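SsfX3 (PDB 3SKV) probably transfers a salicylyl group to a tetracycline intermediate during antibiotic biosynthesis in Streptomyces, working as an acyltransferase of the GDSL/SGNH family. Local coordinates at residues 194-199 with 224-229; 252-257 with 306-311. The protein carries 1 engineered substitution. All coordinates share one frame; numbering follows the deposited sequence.

Overall arrangement
Both contacts belong to the GDSL/SGNH domain, whose five-stranded parallel sheet supplies three of the four segments involved from the C-terminal ends of its strands. Contact 1 joins the loops that follow strands 187-192 and 219-223. Contact 2 joins short helix 254-257, which follows strand 247-252, to the start of helix 308-324. Their centres lie about 16 Å apart, yet they meet directly: Ala227 O is 3.3 Å from Ser255 CB, and Ser194 CB is 3.4 Å from Ser255 OG. Ser194 lies in the Gly-Asp-Ser motif, where relatives carry the nucleophile, so contact 1 probably borders the active site, and contact 2 reaches this region through Ser255.

Contact 1: residues 194-199 with 224-229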
loop_
_atom_site.group_PDB
_atom_site.type_symbol
_atom_site.label_atom_id
_atom_site.label_comp_id
_atom_site.label_asym_id
_atom_site.label_seq_id
_atom_site.Cartn_x
_atom_site.Cartn_y
_atom_site.Cartn_z
ATOM N N SER A 194 -11.311 0.111 -3.500
ATOM C CA SER A 194 -11.983 -1.161 -3.776
ATOM C C SER A 194 -11.163 -2.105 -4.651
ATOM O O SER A 194 -11.594 -3.243 -4.913
ATOM C CB SER A 194 -13.380 -0.924 -4.344
ATOM O OG SER A 194 -13.333 0.082 -5.337
ATOM N N ILE A 195 -9.941 -1.658 -5.025
ATOM C CA ILE A 195 -9.016 -2.427 -5.868
ATOM C C ILE A 195 -7.637 -2.626 -5.273
ATOM O O ILE A 195 -7.155 -1.789 -4.513
ATOM C CB ILE A 195 -8.901 -1.873 -7.319
ATOM C CG1 ILE A 195 -8.394 -0.410 -7.343
ATOM C CG2 ILE A 195 -10.199 -2.113 -8.128
ATOM C CD1 ILE A 195 -7.834 0.075 -8.665
ATOM N N CYS A 196 -6.970 -3.705 -5.708
ATOM C CA CYS A 196 -5.594 -4.012 -5.368
ATOM C C CYS A 196 -4.752 -3.076 -6.208
ATOM O O CYS A 196 -4.943 -2.977 -7.430
ATOM C CB CYS A 196 -5.279 -5.471 -5.677
ATOM S SG CYS A 196 -6.469 -6.652 -4.980
ATOM N N HIS A 197 -3.854 -2.357 -5.544
ATOM C CA HIS A 197 -3.007 -1.365 -6.189
ATOM C C HIS A 197 -1.836 -1.900 -6.972
ATOM O O HIS A 197 -1.249 -1.156 -7.757
ATOM C CB HIS A 197 -2.570 -0.301 -5.186
ATOM C CG HIS A 197 -3.724 0.448 -4.589
ATOM N ND1 HIS A 197 -4.764 0.928 -5.378
ATOM C CD2 HIS A 197 -3.951 0.796 -3.306
ATOM C CE1 HIS A 197 -5.573 1.558 -4.550
ATOM N NE2 HIS A 197 -5.128 1.500 -3.291
ATOM N N GLY A 198 -1.491 -3.166 -6.768
ATOM C CA GLY A 198 -0.370 -3.768 -7.484
ATOM C C GLY A 198 -0.709 -4.064 -8.928
ATOM O O GLY A 198 0.181 -4.142 -9.765
ATOM N N ARG A 199 -2.015 -4.199 -9.221
ATOM C CA ARG A 199 -2.529 -4.526 -10.530
ATOM C C ARG A 199 -2.328 -3.405 -11.572
ATOM O O ARG A 199 -2.733 -2.245 -11.354
ATOM C CB ARG A 199 -3.988 -4.991 -10.430
ATOM C CG ARG A 199 -4.415 -5.867 -11.611
ATOM C CD ARG A 199 -4.183 -7.345 -11.357
ATOM N NE ARG A 199 -5.352 -7.996 -10.761
ATOM C CZ ARG A 199 -5.568 -8.126 -9.452
ATOM N NH1 ARG A 199 -4.700 -7.637 -8.576
ATOM N NH2 ARG A 199 -6.660 -8.737 -9.012
ATOM N N SER A 224 -4.433 -0.658 2.473
ATOM C CA SER A 224 -5.328 -0.919 1.345
ATOM C C SER A 224 -5.423 -2.440 1.169
ATOM O O SER A 224 -4.432 -3.093 0.842
ATOM C CB SER A 224 -4.764 -0.310 0.067
ATOM O OG SER A 224 -5.303 0.976 -0.188
ATOM N N PHE A 225 -6.610 -3.014 1.398
ATOM C CA PHE A 225 -6.751 -4.463 1.243
ATOM C C PHE A 225 -7.921 -4.779 0.307
ATOM O O PHE A 225 -8.681 -5.735 0.557
ATOM C CB PHE A 225 -6.916 -5.120 2.630
ATOM C CG PHE A 225 -5.871 -4.740 3.649
ATOM C CD1 PHE A 225 -4.614 -5.335 3.636
ATOM C CD2 PHE A 225 -6.146 -3.800 4.633
ATOM C CE1 PHE A 225 -3.644 -4.986 4.583
ATOM C CE2 PHE A 225 -5.193 -3.485 5.600
ATOM C CZ PHE A 225 -3.944 -4.081 5.568
ATOM N N ALA A 226 -8.076 -3.945 -0.776
ATOM C CA ALA A 226 -9.171 -3.985 -1.777
ATOM C C ALA A 226 -10.551 -3.763 -1.083
ATOM O O ALA A 226 -10.562 -3.323 0.060
ATOM C CB ALA A 226 -9.129 -5.277 -2.590
ATOM N N ALA A 227 -11.688 -4.024 -1.753
ATOM C CA ALA A 227 -13.040 -3.767 -1.225
ATOM C C ALA A 227 -13.317 -4.194 0.228
ATOM O O ALA A 227 -13.699 -3.345 1.048
ATOM C CB ALA A 227 -14.105 -4.301 -2.168
ATOM N N ASP A 228 -13.080 -5.478 0.554
ATOM C CA ASP A 228 -13.311 -6.038 1.894
ATOM C C ASP A 228 -12.695 -5.263 3.052
ATOM O O ASP A 228 -13.368 -5.089 4.076
ATOM C CB ASP A 228 -12.944 -7.532 1.952
ATOM C CG ASP A 228 -13.801 -8.409 1.044
ATOM O OD1 ASP A 228 -14.814 -7.892 0.493
ATOM O OD2 ASP A 228 -13.459 -9.607 0.871
ATOM N N GLY A 229 -11.460 -4.771 2.875
ATOM C CA GLY A 229 -10.773 -4.021 3.916
ATOM C C GLY A 229 -11.104 -2.545 4.015
ATOM O O GLY A 229 -10.603 -1.878 4.919
HETATM O O HOH W 1 -7.098 -1.368 -1.898
#
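Ser224 meets His197 where two loops of the GDSL/SGNH fold lie side by side, the loop of His197 beginning with the Gly-Asp-Ser motif that ends at Ser194. Ser224 OG sits at the edge of the imidazole, near its plane, and takes a weak, bent hydrogen bond from His197 NE2 (3.2 Å, 123°). The stronger partner of this hydroxyl is Gly192 O, while NE2 has another weak bond to Asp193 OD2, so the ring edge is shared between several modest polar contacts. With CG anti to the carbonyl carbon (chi1 -61°), the imidazole swings back beneath Ile195 O, which lies 3.6 Å from the ring plane, displaced toward the rim.

At Ala226 the backbones are bridged by a water that donates to Ile195 O (2.6 Å) and accepts from Ala226 N (3.0 Å). The Ala226 methyl packs against sulfur, CB standing 3.8 Å from Cys196 SG. Ala227 follows, and here the two backbones have their nearest CA atoms, those of Ser194 and Ala227, 3.8 Å apart. Its methyl group lies beside Ser194 CB, and Ala227 N gives Ser194 O a weak hydrogen bond of 3.3 Å, bent to 129°.

Contact 2: residues 252-257 with 306-311; sequences VGTSNF and PTVADY
Phe257 and Tyr311 press together with Gly253 in the densely packed half of this contact. Phe257 CB rests 3.7 Å from Tyr311 CE1, a carbon that also lies at the edge of the phenylalanine ring. The tyrosine ring spans the first turn of helix 254-257: Gly253 O stands over one of its faces, displaced toward the rim and 3.6 Å from Tyr311 CD2, and Asn256 CB approaches Tyr311 CE2 obliquely. Gly253 takes the N-cap position with a positive phi of 131°, backbone angles at which a side chain would be pressed on Val252 O; Tyr311 CB, close to its alpha carbon, is a second constraint. Phe263 and Phe266 set their rings edge-to-face with Tyr311, completing an aromatic cluster. Val308 is packed as closely. Its CG2 forms a CH-pi contact over one face of Phe257, 3.8 Å from the ring centroid, and its CG1, anti to the backbone N (chi1 175°), turns to Thr254 OG1.

In the flavodoxin-like parallel sheet of SGNH enzymes, residues 253-256 (Gly-Thr-Ser-Asn) follow the central strand 247-252 and probably correspond to the family's Gly-x-Asn-Asp block, with Ser255 where that block has Asn. Helix 308-324, which leads back to strand 330-333, brings its first turn against them.

The looser side begins at a water that donates to Val308 O and holds Thr254 OG1 weakly at 3.4 Å. Toward the partly exposed Pro306 and Thr307, the phenylalanine presents its edge to Pro306 O, in plane and 3.2 Å from Phe257 CE1. Lys305, outside the two segments, makes a cation-pi contact with Phe257 and also hydrogen-bonds Phe257 O through NZ. Thr307 and Asp310 close a capping box, with Thr307 N bonded to Asp310 OD2 (3.1 Å, 168°) from above the carboxylate plane and Asp310 N returning a weak bond to Thr307 OG1.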
loop_
_atom_site.group_PDB
_atom_site.type_symbol
_atom_site.label_atom_id
_atom_site.label_comp_id
_atom_site.label_asym_id
_atom_site.label_seq_id
_atom_site.Cartn_x
_atom_site.Cartn_y
_atom_site.Cartn_z
ATOM N N VAL A 252 -12.981 5.943 0.810
ATOM C CA VAL A 252 -14.092 5.014 1.083
ATOM C C VAL A 252 -15.367 5.372 0.328
ATOM O O VAL A 252 -15.433 6.448 -0.262
ATOM C CB VAL A 252 -14.330 4.906 2.620
ATOM C CG1 VAL A 252 -13.147 4.204 3.300
ATOM C CG2 VAL A 252 -14.573 6.295 3.253
ATOM N N GLY A 253 -16.365 4.486 0.371
ATOM C CA GLY A 253 -17.651 4.667 -0.280
ATOM C C GLY A 253 -18.097 3.466 -1.093
ATOM O O GLY A 253 -18.963 2.711 -0.652
ATOM N N THR A 254 -17.495 3.271 -2.270
ATOM C CA THR A 254 -17.798 2.214 -3.251
ATOM C C THR A 254 -17.761 0.789 -2.746
ATOM O O THR A 254 -18.678 0.036 -3.050
ATOM C CB THR A 254 -17.061 2.446 -4.580
ATOM O OG1 THR A 254 -17.510 3.705 -5.079
ATOM C CG2 THR A 254 -17.350 1.352 -5.636
ATOM N N SER A 255 -16.759 0.428 -1.970
ATOM C CA SER A 255 -16.635 -0.900 -1.349
ATOM C C SER A 255 -17.920 -1.267 -0.565
ATOM O O SER A 255 -18.361 -2.419 -0.623
ATOM C CB SER A 255 -15.421 -0.934 -0.418
ATOM O OG SER A 255 -14.278 -0.394 -1.065
ATOM N N ASN A 256 -18.535 -0.281 0.138
ATOM C CA ASN A 256 -19.788 -0.499 0.863
ATOM C C ASN A 256 -20.940 -0.620 -0.123
ATOM O O ASN A 256 -21.813 -1.465 0.067
ATOM C CB ASN A 256 -20.048 0.618 1.892
ATOM C CG ASN A 256 -19.265 0.461 3.160
ATOM O OD1 ASN A 256 -18.301 1.177 3.418
ATOM N ND2 ASN A 256 -19.673 -0.472 3.995
ATOM N N PHE A 257 -20.928 0.212 -1.192
ATOM C CA PHE A 257 -21.934 0.202 -2.261
ATOM C C PHE A 257 -21.964 -1.178 -2.946
ATOM O O PHE A 257 -23.041 -1.684 -3.243
ATOM C CB PHE A 257 -21.682 1.346 -3.298
ATOM C CG PHE A 257 -22.436 1.189 -4.606
ATOM C CD1 PHE A 257 -23.782 1.537 -4.701
ATOM C CD2 PHE A 257 -21.828 0.605 -5.715
ATOM C CE1 PHE A 257 -24.499 1.325 -5.888
ATOM C CE2 PHE A 257 -22.545 0.401 -6.904
ATOM C CZ PHE A 257 -23.872 0.766 -6.984
ATOM N N PRO A 306 -29.246 3.192 -2.701
ATOM C CA PRO A 306 -28.170 4.205 -2.783
ATOM C C PRO A 306 -27.134 3.946 -3.872
ATOM O O PRO A 306 -26.800 2.795 -4.161
ATOM C CB PRO A 306 -27.518 4.163 -1.396
ATOM C CG PRO A 306 -28.545 3.586 -0.504
ATOM C CD PRO A 306 -29.400 2.675 -1.321
ATOM N N THR A 307 -26.646 5.032 -4.477
ATOM C CA THR A 307 -25.671 5.009 -5.567
ATOM C C THR A 307 -24.284 5.407 -5.045
ATOM O O THR A 307 -24.148 5.857 -3.906
ATOM C CB THR A 307 -26.133 5.971 -6.695
ATOM O OG1 THR A 307 -26.061 7.325 -6.241
ATOM C CG2 THR A 307 -27.542 5.683 -7.188
ATOM N N VAL A 308 -23.266 5.265 -5.904
ATOM C CA VAL A 308 -21.886 5.671 -5.636
ATOM C C VAL A 308 -21.869 7.193 -5.345
ATOM O O VAL A 308 -21.222 7.624 -4.381
ATOM C CB VAL A 308 -20.932 5.289 -6.787
ATOM C CG1 VAL A 308 -19.527 5.842 -6.541
ATOM C CG2 VAL A 308 -20.880 3.773 -6.983
ATOM N N ALA A 309 -22.634 7.975 -6.130
ATOM C CA ALA A 309 -22.775 9.424 -5.955
ATOM C C ALA A 309 -23.264 9.782 -4.546
ATOM O O ALA A 309 -22.716 10.695 -3.925
ATOM C CB ALA A 309 -23.727 9.978 -6.995
ATOM N N ASP A 310 -24.248 9.006 -4.020
ATOM C CA ASP A 310 -24.821 9.139 -2.667
ATOM C C ASP A 310 -23.773 8.965 -1.582
ATOM O O ASP A 310 -23.795 9.710 -0.596
ATOM C CB ASP A 310 -26.004 8.172 -2.446
ATOM C CG ASP A 310 -27.242 8.521 -3.264
ATOM O OD1 ASP A 310 -27.426 9.710 -3.594
ATOM O OD2 ASP A 310 -28.024 7.606 -3.579
ATOM N N TYR A 311 -22.853 7.996 -1.769
ATOM C CA TYR A 311 -21.755 7.752 -0.827
ATOM C C TYR A 311 -20.775 8.900 -0.834
ATOM O O TYR A 311 -20.399 9.372 0.240
ATOM C CB TYR A 311 -21.043 6.428 -1.096
ATOM C CG TYR A 311 -21.786 5.231 -0.549
ATOM C CD1 TYR A 311 -22.731 4.567 -1.323
ATOM C CD2 TYR A 311 -21.534 4.754 0.739
ATOM C CE1 TYR A 311 -23.423 3.464 -0.836
ATOM C CE2 TYR A 311 -22.210 3.635 1.234
ATOM C CZ TYR A 311 -23.146 2.991 0.431
ATOM O OH TYR A 311 -23.835 1.891 0.879
HETATM O O HOH W 2 -18.718 6.362 -3.282
#